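Local coordinates for protein 3-dehydroshikimate dehydratase (Bacillus anthracis, PDB 3DX5) that converts 3-dehydroshikimate to 3,4-dihydroxybenzoate with the help of a manganese ion, a step in the biosynthesis of the siderophore petrobactin, at residues Tyr3-Ile8 and Asn27-Ile32; Gln195-Lys200 and Thr246-Ser251. All blocks are in the same frame, centred on the assembly; numbering follows the deposited sequence. Where two conformers were deposited one is given.

Interaction 1 (Tyr3-Ile8 and Asn27-Ile32). With DHB (3,4-dihydroxybenzoic acid), chain D.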
ATOM      1  N   TYR A   3      -4.807 -13.432  20.705  1.00 14.34           N
ATOM      2  CA  TYR A   3      -4.695 -13.166  19.275  1.00 14.13           C
ATOM      3  C   TYR A   3      -4.846 -11.685  19.026  1.00 13.34           C
ATOM      4  O   TYR A   3      -5.662 -10.993  19.687  1.00 12.67           O
ATOM      5  CB  TYR A   3      -5.760 -13.941  18.477  1.00 13.96           C
ATOM      6  CG  TYR A   3      -5.478 -15.400  18.541  1.00 15.15           C
ATOM      7  CD1 TYR A   3      -4.420 -15.935  17.789  1.00 14.71           C
ATOM      8  CD2 TYR A   3      -6.210 -16.247  19.380  1.00 15.93           C
ATOM      9  CE1 TYR A   3      -4.088 -17.301  17.878  1.00 14.53           C
ATOM     10  CE2 TYR A   3      -5.901 -17.643  19.474  1.00 15.90           C
ATOM     11  CZ  TYR A   3      -4.816 -18.139  18.720  1.00 16.13           C
ATOM     12  OH  TYR A   3      -4.444 -19.474  18.777  1.00 17.91           O
ATOM     13  N   SER A   4      -4.087 -11.214  18.052  1.00 12.45           N
ATOM     14  CA  SER A   4      -4.233  -9.856  17.605  1.00 13.39           C
ATOM     15  C   SER A   4      -4.500  -9.772  16.104  1.00 13.70           C
ATOM     16  O   SER A   4      -4.151 -10.652  15.322  1.00 13.24           O
ATOM     17  CB  SER A   4      -3.018  -8.993  18.010  1.00 12.76           C
ATOM     18  OG  SER A   4      -1.798  -9.666  17.741  1.00 14.20           O
ATOM     19  N   LEU A   5      -5.100  -8.663  15.722  1.00 13.29           N
ATOM     20  CA  LEU A   5      -5.386  -8.341  14.354  1.00 14.33           C
ATOM     21  C   LEU A   5      -4.314  -7.311  13.903  1.00 13.63           C
ATOM     22  O   LEU A   5      -3.974  -6.432  14.681  1.00 13.95           O
ATOM     23  CB  LEU A   5      -6.784  -7.707  14.406  1.00 15.17           C
ATOM     24  CG  LEU A   5      -7.391  -7.072  13.203  1.00 18.65           C
ATOM     25  CD1 LEU A   5      -8.876  -7.020  13.389  1.00 18.83           C
ATOM     26  CD2 LEU A   5      -6.816  -5.658  13.078  1.00 20.81           C
ATOM     27  N   CYS A   6      -3.807  -7.383  12.677  1.00 12.41           N
ATOM     28  CA  CYS A   6      -2.888  -6.354  12.159  1.00 13.11           C
ATOM     29  C   CYS A   6      -3.636  -5.415  11.253  1.00 11.87           C
ATOM     30  O   CYS A   6      -4.260  -5.870  10.296  1.00 11.72           O
ATOM     31  CB  CYS A   6      -1.850  -6.938  11.222  1.00 14.74           C
ATOM     32  SG  CYS A   6      -1.100  -8.341  11.812  1.00 21.12           S
ATOM     33  N   THR A   7      -3.514  -4.120  11.490  1.00  9.89           N
ATOM     34  CA  THR A   7      -4.128  -3.138  10.569  1.00  9.76           C
ATOM     35  C   THR A   7      -3.511  -3.157   9.154  1.00  9.81           C
ATOM     36  O   THR A   7      -4.172  -2.759   8.215  1.00  8.95           O
ATOM     37  CB  THR A   7      -4.138  -1.716  11.160  1.00  9.01           C
ATOM     38  OG1 THR A   7      -2.812  -1.180  11.157  1.00  9.47           O
ATOM     39  CG2 THR A   7      -4.694  -1.744  12.612  1.00  8.10           C
ATOM     40  N   ILE A   8      -2.276  -3.670   9.003  1.00  8.91           N
ATOM     41  CA  ILE A   8      -1.721  -3.878   7.658  1.00  9.73           C
ATOM     42  C   ILE A   8      -2.617  -4.790   6.763  1.00 10.17           C
ATOM     43  O   ILE A   8      -2.603  -4.657   5.555  1.00  9.18           O
ATOM     44  CB  ILE A   8      -0.259  -4.420   7.704  1.00 10.58           C
ATOM     45  CG1 ILE A   8       0.465  -4.196   6.355  1.00  9.58           C
ATOM     46  CG2 ILE A   8      -0.193  -5.891   8.225  1.00  8.16           C
ATOM     47  CD1 ILE A   8       2.056  -4.485   6.420  1.00 11.31           C
ATOM     48  N   ASN A  27     -15.045 -10.073  17.251  1.00 13.68           N
ATOM     49  CA  ASN A  27     -14.473 -11.364  16.894  1.00 13.94           C
ATOM     50  C   ASN A  27     -13.538 -11.979  17.946  1.00 14.37           C
ATOM     51  O   ASN A  27     -12.909 -12.985  17.662  1.00 15.58           O
ATOM     52  CB  ASN A  27     -13.803 -11.295  15.503  1.00 13.06           C
ATOM     53  CG  ASN A  27     -14.836 -11.231  14.385  1.00 14.12           C
ATOM     54  OD1 ASN A  27     -15.424 -12.245  14.015  1.00 15.36           O
ATOM     55  ND2 ASN A  27     -15.113 -10.033  13.899  1.00 10.92           N
ATOM     56  N   GLY A  28     -13.441 -11.393  19.143  1.00 13.26           N
ATOM     57  CA  GLY A  28     -12.668 -12.034  20.221  1.00 13.01           C
ATOM     58  C   GLY A  28     -11.152 -11.816  20.162  1.00 12.55           C
ATOM     59  O   GLY A  28     -10.411 -12.452  20.898  1.00 12.36           O
ATOM     60  N   PHE A  29     -10.667 -10.922  19.299  1.00 12.27           N
ATOM     61  CA  PHE A  29      -9.263 -10.512  19.393  1.00 11.67           C
ATOM     62  C   PHE A  29      -9.041  -9.770  20.704  1.00 12.07           C
ATOM     63  O   PHE A  29      -9.941  -9.087  21.210  1.00 12.36           O
ATOM     64  CB  PHE A  29      -8.869  -9.597  18.257  1.00 10.81           C
ATOM     65  CG  PHE A  29      -8.834 -10.275  16.931  1.00 12.76           C
ATOM     66  CD1 PHE A  29      -7.694 -10.982  16.525  1.00 10.89           C
ATOM     67  CD2 PHE A  29      -9.956 -10.274  16.118  1.00  9.77           C
ATOM     68  CE1 PHE A  29      -7.661 -11.627  15.282  1.00 11.42           C
ATOM     69  CE2 PHE A  29      -9.933 -10.898  14.882  1.00 11.03           C
ATOM     70  CZ  PHE A  29      -8.771 -11.569  14.451  1.00 10.35           C
ATOM     71  N   GLU A  30      -7.846  -9.879  21.256  1.00 12.03           N
ATOM     72  CA  GLU A  30      -7.538  -9.097  22.446  1.00 12.26           C
ATOM     73  C   GLU A  30      -6.499  -8.032  22.207  1.00 11.99           C
ATOM     74  O   GLU A  30      -6.100  -7.305  23.133  1.00 11.91           O
ATOM     75  CB  GLU A  30      -7.101 -10.023  23.571  1.00 13.64           C
ATOM     76  CG  GLU A  30      -8.299 -10.726  24.179  1.00 17.60           C
ATOM     77  CD  GLU A  30      -7.860 -11.750  25.195  1.00 24.81           C
ATOM     78  OE1 GLU A  30      -7.209 -11.400  26.191  1.00 24.51           O
ATOM     79  OE2 GLU A  30      -8.123 -12.924  24.959  1.00 32.67           O
ATOM     80  N   GLY A  31      -6.056  -7.918  20.962  1.00 11.00           N
ATOM     81  CA  GLY A  31      -5.056  -6.923  20.652  1.00 10.73           C
ATOM     82  C   GLY A  31      -5.155  -6.461  19.212  1.00 10.35           C
ATOM     83  O   GLY A  31      -5.764  -7.148  18.351  1.00  9.62           O
ATOM     84  N   ILE A  32      -4.588  -5.281  18.967  1.00  9.76           N
ATOM     85  CA  ILE A  32      -4.427  -4.764  17.601  1.00 10.42           C
ATOM     86  C   ILE A  32      -2.946  -4.415  17.420  1.00 10.91           C
ATOM     87  O   ILE A  32      -2.367  -3.701  18.242  1.00 11.02           O
ATOM     88  CB  ILE A  32      -5.332  -3.538  17.359  1.00  9.78           C
ATOM     89  CG1 ILE A  32      -6.806  -3.993  17.362  1.00 10.59           C
ATOM     90  CG2 ILE A  32      -4.950  -2.837  16.028  1.00  9.89           C
ATOM     91  CD1 ILE A  32      -7.784  -2.813  17.494  1.00 14.40           C
TER
HETATM   92  C1  DHB D 289       5.622  -7.434   5.992  1.00 18.25           C
HETATM   93  C2  DHB D 289       5.632  -8.489   6.899  1.00 18.29           C
HETATM   94  C3  DHB D 289       5.741  -9.809   6.450  1.00 18.33           C
HETATM   95  O3  DHB D 289       5.762 -10.899   7.280  1.00 15.67           O
HETATM   96  C4  DHB D 289       5.875 -10.047   5.010  1.00 20.66           C
HETATM   97  O4  DHB D 289       5.987 -11.335   4.615  1.00 20.45           O
HETATM   98  C5  DHB D 289       5.895  -8.982   4.114  1.00 19.34           C
HETATM   99  C6  DHB D 289       5.762  -7.677   4.622  1.00 20.09           C
HETATM  100  C   DHB D 289       5.480  -6.015   6.515  1.00 18.97           C
HETATM  101  O1  DHB D 289       5.505  -5.016   5.788  1.00 18.58           O
HETATM  102  O2  DHB D 289       5.295  -5.816   7.818  1.00 18.36           O
HETATM  103  O   HOH W   1      -7.710 -13.358  21.583  1.00 18.33           O

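Interaction 2 (Gln195-Lys200 and Thr246-Ser251). With MN (manganese (II) ion), chain B; DHB (3,4-dihydroxybenzoic acid), chain D.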
ATOM      1  N   GLN A 195       8.881 -11.657  22.014  0.50 11.92           N
ATOM      2  CA  GLN A 195       7.828 -10.862  22.673  0.50 12.38           C
ATOM      3  C   GLN A 195       6.508 -10.864  21.907  0.50 11.89           C
ATOM      4  O   GLN A 195       5.492 -10.362  22.410  0.50 11.45           O
ATOM      5  CB  GLN A 195       8.288  -9.423  22.893  0.50 12.61           C
ATOM      6  CG  GLN A 195       9.493  -9.303  23.810  0.50 16.83           C
ATOM      7  CD  GLN A 195       9.126  -9.290  25.276  0.50 21.11           C
ATOM      8  OE1 GLN A 195       8.726 -10.305  25.848  0.50 21.84           O
ATOM      9  NE2 GLN A 195       9.278  -8.125  25.904  0.50 23.33           N
ATOM     10  N   HIS A 196       6.523 -11.420  20.692  1.00 10.82           N
ATOM     11  CA  HIS A 196       5.356 -11.350  19.791  1.00 10.35           C
ATOM     12  C   HIS A 196       5.485 -12.423  18.718  1.00 10.48           C
ATOM     13  O   HIS A 196       6.608 -12.873  18.399  1.00 10.24           O
ATOM     14  CB  HIS A 196       5.265  -9.944  19.129  1.00 10.56           C
ATOM     15  CG  HIS A 196       3.864  -9.456  18.846  1.00 10.93           C
ATOM     16  ND1 HIS A 196       3.080  -9.956  17.826  1.00 13.36           N
ATOM     17  CD2 HIS A 196       3.148  -8.450  19.399  1.00 11.75           C
ATOM     18  CE1 HIS A 196       1.931  -9.301  17.782  1.00 12.01           C
ATOM     19  NE2 HIS A 196       1.951  -8.377  18.727  1.00 14.07           N
ATOM     20  N   TYR A 197       4.356 -12.860  18.173  1.00  9.48           N
ATOM     21  CA  TYR A 197       4.386 -13.775  17.002  1.00 10.61           C
ATOM     22  C   TYR A 197       3.594 -13.201  15.829  1.00 10.54           C
ATOM     23  O   TYR A 197       2.694 -12.401  16.022  1.00 10.45           O
ATOM     24  CB  TYR A 197       3.766 -15.149  17.300  1.00  8.83           C
ATOM     25  CG  TYR A 197       4.190 -15.737  18.614  1.00 10.11           C
ATOM     26  CD1 TYR A 197       5.406 -16.408  18.736  1.00 10.18           C
ATOM     27  CD2 TYR A 197       3.362 -15.623  19.757  1.00 11.26           C
ATOM     28  CE1 TYR A 197       5.810 -16.947  19.953  1.00  7.92           C
ATOM     29  CE2 TYR A 197       3.742 -16.179  20.968  1.00  8.90           C
ATOM     30  CZ  TYR A 197       4.980 -16.828  21.052  1.00 10.61           C
ATOM     31  OH  TYR A 197       5.384 -17.387  22.252  1.00 12.26           O
ATOM     32  N   HIS A 198       3.923 -13.671  14.630  1.00 10.97           N
ATOM     33  CA  HIS A 198       3.097 -13.542  13.424  1.00 12.21           C
ATOM     34  C   HIS A 198       2.736 -14.938  12.978  1.00 11.47           C
ATOM     35  O   HIS A 198       3.622 -15.795  12.872  1.00 11.54           O
ATOM     36  CB  HIS A 198       3.891 -12.846  12.295  1.00 11.50           C
ATOM     37  CG  HIS A 198       3.862 -11.352  12.379  1.00 12.56           C
ATOM     38  ND1 HIS A 198       4.447 -10.533  11.427  1.00 10.76           N
ATOM     39  CD2 HIS A 198       3.304 -10.528  13.300  1.00 10.91           C
ATOM     40  CE1 HIS A 198       4.236  -9.269  11.757  1.00 11.61           C
ATOM     41  NE2 HIS A 198       3.547  -9.240  12.891  1.00 10.67           N
ATOM     42  N   PHE A 199       1.457 -15.160  12.690  1.00 10.59           N
ATOM     43  CA  PHE A 199       0.963 -16.435  12.202  1.00 10.18           C
ATOM     44  C   PHE A 199       0.409 -16.223  10.786  1.00 10.76           C
ATOM     45  O   PHE A 199      -0.577 -15.499  10.606  1.00  9.50           O
ATOM     46  CB  PHE A 199      -0.231 -16.917  13.056  1.00  9.83           C
ATOM     47  CG  PHE A 199       0.130 -17.525  14.418  1.00 11.32           C
ATOM     48  CD1 PHE A 199       1.428 -17.504  14.919  1.00 11.21           C
ATOM     49  CD2 PHE A 199      -0.877 -18.050  15.221  1.00 11.14           C
ATOM     50  CE1 PHE A 199       1.724 -18.051  16.180  1.00 11.54           C
ATOM     51  CE2 PHE A 199      -0.602 -18.604  16.478  1.00 12.54           C
ATOM     52  CZ  PHE A 199       0.710 -18.607  16.960  1.00 11.77           C
ATOM     53  N   LYS A 200       1.001 -16.857   9.779  1.00 10.56           N
ATOM     54  CA  LYS A 200       0.358 -16.895   8.459  1.00 10.65           C
ATOM     55  C   LYS A 200       0.789 -18.208   7.814  1.00 11.00           C
ATOM     56  O   LYS A 200       1.718 -18.862   8.303  1.00 10.42           O
ATOM     57  CB  LYS A 200       0.695 -15.641   7.595  1.00  9.92           C
ATOM     58  CG  LYS A 200       2.218 -15.391   7.321  1.00 11.10           C
ATOM     59  CD  LYS A 200       2.387 -14.183   6.367  1.00  7.95           C
ATOM     60  CE  LYS A 200       3.866 -13.914   6.007  1.00 12.28           C
ATOM     61  NZ  LYS A 200       4.687 -13.517   7.206  1.00  8.58           N
ATOM     62  N   THR A 246       2.477 -19.111  26.602  1.00 20.90           N
ATOM     63  CA  THR A 246       3.361 -17.950  26.745  1.00 19.64           C
ATOM     64  C   THR A 246       2.387 -16.792  26.806  1.00 19.07           C
ATOM     65  O   THR A 246       1.200 -16.949  26.476  1.00 17.81           O
ATOM     66  CB  THR A 246       4.367 -17.740  25.552  1.00 19.67           C
ATOM     67  OG1 THR A 246       3.649 -17.438  24.348  1.00 19.01           O
ATOM     68  CG2 THR A 246       5.209 -18.991  25.304  1.00 20.39           C
ATOM     69  N   ASP A 247       2.891 -15.630  27.196  0.60 18.38           N
ATOM     70  CA  ASP A 247       2.042 -14.483  27.402  0.60 18.02           C
ATOM     71  C   ASP A 247       1.960 -13.555  26.177  0.60 17.63           C
ATOM     72  O   ASP A 247       1.289 -12.526  26.227  0.60 18.23           O
ATOM     73  CB  ASP A 247       2.546 -13.723  28.634  0.60 18.60           C
ATOM     74  CG  ASP A 247       2.428 -14.545  29.913  0.60 18.40           C
ATOM     75  OD1 ASP A 247       1.464 -15.320  30.044  0.60 17.29           O
ATOM     76  OD2 ASP A 247       3.301 -14.413  30.789  0.60 20.94           O
ATOM     77  N   HIS A 248       2.620 -13.926  25.086  1.00 16.22           N
ATOM     78  CA  HIS A 248       2.783 -13.012  23.920  1.00 15.08           C
ATOM     79  C   HIS A 248       1.625 -13.091  22.963  1.00 13.61           C
ATOM     80  O   HIS A 248       0.960 -14.137  22.838  1.00 13.80           O
ATOM     81  CB  HIS A 248       4.111 -13.276  23.199  1.00 14.02           C
ATOM     82  CG  HIS A 248       5.270 -13.416  24.145  1.00 14.42           C
ATOM     83  ND1 HIS A 248       5.580 -12.462  25.093  1.00 12.85           N
ATOM     84  CD2 HIS A 248       6.153 -14.433  24.331  1.00 14.96           C
ATOM     85  CE1 HIS A 248       6.630 -12.867  25.797  1.00 15.11           C
ATOM     86  NE2 HIS A 248       6.991 -14.064  25.354  1.00 14.69           N
ATOM     87  N   PHE A 249       1.329 -11.967  22.326  1.00 12.55           N
ATOM     88  CA  PHE A 249       0.276 -11.949  21.332  1.00 11.05           C
ATOM     89  C   PHE A 249       0.747 -12.651  20.064  1.00 10.89           C
ATOM     90  O   PHE A 249       1.930 -12.539  19.673  1.00  9.71           O
ATOM     91  CB  PHE A 249      -0.097 -10.499  20.996  1.00 10.52           C
ATOM     92  CG  PHE A 249      -1.114  -9.888  21.959  1.00 12.32           C
ATOM     93  CD1 PHE A 249      -0.690  -9.154  23.095  1.00 10.33           C
ATOM     94  CD2 PHE A 249      -2.481 -10.054  21.734  1.00 10.63           C
ATOM     95  CE1 PHE A 249      -1.638  -8.610  23.991  1.00 12.65           C
ATOM     96  CE2 PHE A 249      -3.428  -9.502  22.597  1.00 10.52           C
ATOM     97  CZ  PHE A 249      -3.012  -8.773  23.737  1.00  9.81           C
ATOM     98  N   ALA A 250      -0.183 -13.327  19.397  1.00 10.52           N
ATOM     99  CA  ALA A 250       0.075 -13.824  18.054  1.00 10.53           C
ATOM    100  C   ALA A 250      -0.835 -13.077  17.126  1.00 10.77           C
ATOM    101  O   ALA A 250      -2.058 -13.157  17.266  1.00 10.88           O
ATOM    102  CB  ALA A 250      -0.202 -15.369  17.968  1.00  9.31           C
ATOM    103  N   SER A 251      -0.262 -12.355  16.158  1.00 10.88           N
ATOM    104  CA  SER A 251      -1.085 -11.682  15.156  1.00 11.09           C
ATOM    105  C   SER A 251      -1.442 -12.620  13.999  1.00 11.92           C
ATOM    106  O   SER A 251      -0.567 -13.349  13.519  1.00 12.33           O
ATOM    107  CB  SER A 251      -0.309 -10.498  14.569  1.00 11.39           C
ATOM    108  OG  SER A 251      -0.473  -9.365  15.395  1.00 13.68           O
TER
HETATM  109 MN    MN B 287       5.366 -10.911   9.379  1.00 13.95          MN
HETATM  110  C1  DHB D 289       5.622  -7.434   5.992  1.00 18.25           C
HETATM  111  C2  DHB D 289       5.632  -8.489   6.899  1.00 18.29           C
HETATM  112  C3  DHB D 289       5.741  -9.809   6.450  1.00 18.33           C
HETATM  113  O3  DHB D 289       5.762 -10.899   7.280  1.00 15.67           O
HETATM  114  C4  DHB D 289       5.875 -10.047   5.010  1.00 20.66           C
HETATM  115  O4  DHB D 289       5.987 -11.335   4.615  1.00 20.45           O
HETATM  116  C5  DHB D 289       5.895  -8.982   4.114  1.00 19.34           C
HETATM  117  C6  DHB D 289       5.762  -7.677   4.622  1.00 20.09           C
HETATM  118  C   DHB D 289       5.480  -6.015   6.515  1.00 18.97           C
HETATM  119  O1  DHB D 289       5.505  -5.016   5.788  1.00 18.58           O
HETATM  120  O2  DHB D 289       5.295  -5.816   7.818  1.00 18.36           O
HETATM  121  O   HOH W   2       3.023  -9.575  22.838  1.00 11.56           O
HETATM  122  O   HOH W   3       4.402 -10.025  25.644  1.00 24.09           O

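Interaction 1 (Tyr3-Ile8 and Asn27-Ile32)
Phe29 packs against Tyr3, Ser4 and Leu5 of strand 2-6 at the point where two parallel strands of the TIM barrel meet. The strands belong to a beta-alpha-beta unit, with helix 17-26 as the crossover. A Schellman motif with Gly28 as its C-prime residue ends that helix, and Phe29 follows directly.

The Phe29 side chain can be followed outward. Phe29 CB sits 3.8 Å from Tyr3 O. CG lies beside the backbone N, anti to the carbonyl carbon (chi1 -69°), and approaches Leu5 CB. CD1 comes up against Ser4 C and Leu5 N, and CE1 reaches Ser4 O. Leu5 CB stands over the centre of one face of the Phe29 ring, 4.0 Å from its centroid, as a CH-pi contact. Tyr3 C and Ser4 N lie at the ring edge, in its plane. The ring therefore packs on strand backbone as much as on side chains.

Two sound backbone bonds join the segments. Glu30 N donates to Tyr3 O at 2.9 Å. Leu5 N donates to Gly31 O at 3.1 Å. A weak, bent bond from Gly31 N also reaches Tyr3 O. One water accepts from Tyr3 N and donates to Gly28 O.

Leu5 and Ile32 turn to the sheet face covered by helix 17-26. Ser4 turns to the other face. Further along, Thr7 and Ile32 cross at about a right angle, with Thr7 CG2 3.6 Å from Ile32 CG2.

Interaction 2 (Gln195-Lys200 and Thr246-Ser251)
Tyr197 O is gripped by two N-H groups that reach it from opposite faces of its carbonyl plane. Ser251 N donates to Tyr197 O across the strands at 3.0 Å with a nearly straight N-H...O angle of 172°. His196 ND1 donates to Tyr197 O at 3.1 Å, and that oxygen lies close to the plane of the imidazole. This bond and a hydrogen bond between His196 NE2 and Thr65 OG1 restrain the imidazole at both nitrogens. Phe249 O lies over one face of the ring, and Ser251 OG is at its edge.

Two more backbone bonds continue the parallel pairing. Tyr197 N donates to Phe249 O, and Phe199 N donates to Ser251 O at 2.8 Å. A water bridges Gln195 O and Phe249 N.

Tyr197 and Ala250 turn to the helix side of the sheet. With Tyr197 CG anti to its carbonyl carbon (chi1 -44°), the ring runs back toward the start of the other segment. There Tyr197 OH donates to Thr246 OG1 at 2.7 Å. Thr246 OG1 lies in the ring plane and is also bonded to Val243 O. Nearby, Ala250 CB sits over the Phe199 ring, 3.6 Å from the centroid.

His198 and Ser251 turn inward. His198 ND1 binds the manganese at 2.3 Å, while its NE2 bonds to Glu33, which also takes a bond from Ser251 OG. Glu33 thus ties the metal ligand to the adjoining strand. O3 of 3,4-dihydroxybenzoic acid binds the manganese and takes a hydrogen bond of 2.8 Å from Lys200 NZ, which also forms a salt bridge with Asp172. Glu142, Asp172 and Glu253 complete the protein ligands of the metal, a site set within a xylose isomerase-like TIM barrel.

Interactions 1 and 2 are both buried strand pairings in one barrel sheet, and strands 2-6 and 249-252 join them. Ser4 N bonds to Ala250 O, Ser4 OG lies 2.7 Å from Ser251 OG in a probable hydrogen bond, and the Phe249 ring packs on Glu30 and Gly31. Interaction 1 links strands close in sequence through a single crossover helix. Interaction 2 links strands much farther apart in the chain. Their chemistry differs with place. The 3-8 and 27-32 pair is mostly apolar and meets the bound acid through Ile8 alone. The 195-200 and 246-251 pair carries histidines, hydroxyls and a lysine, and supplies one metal ligand, His198, and a hydrogen bond from Lys200 to the acid.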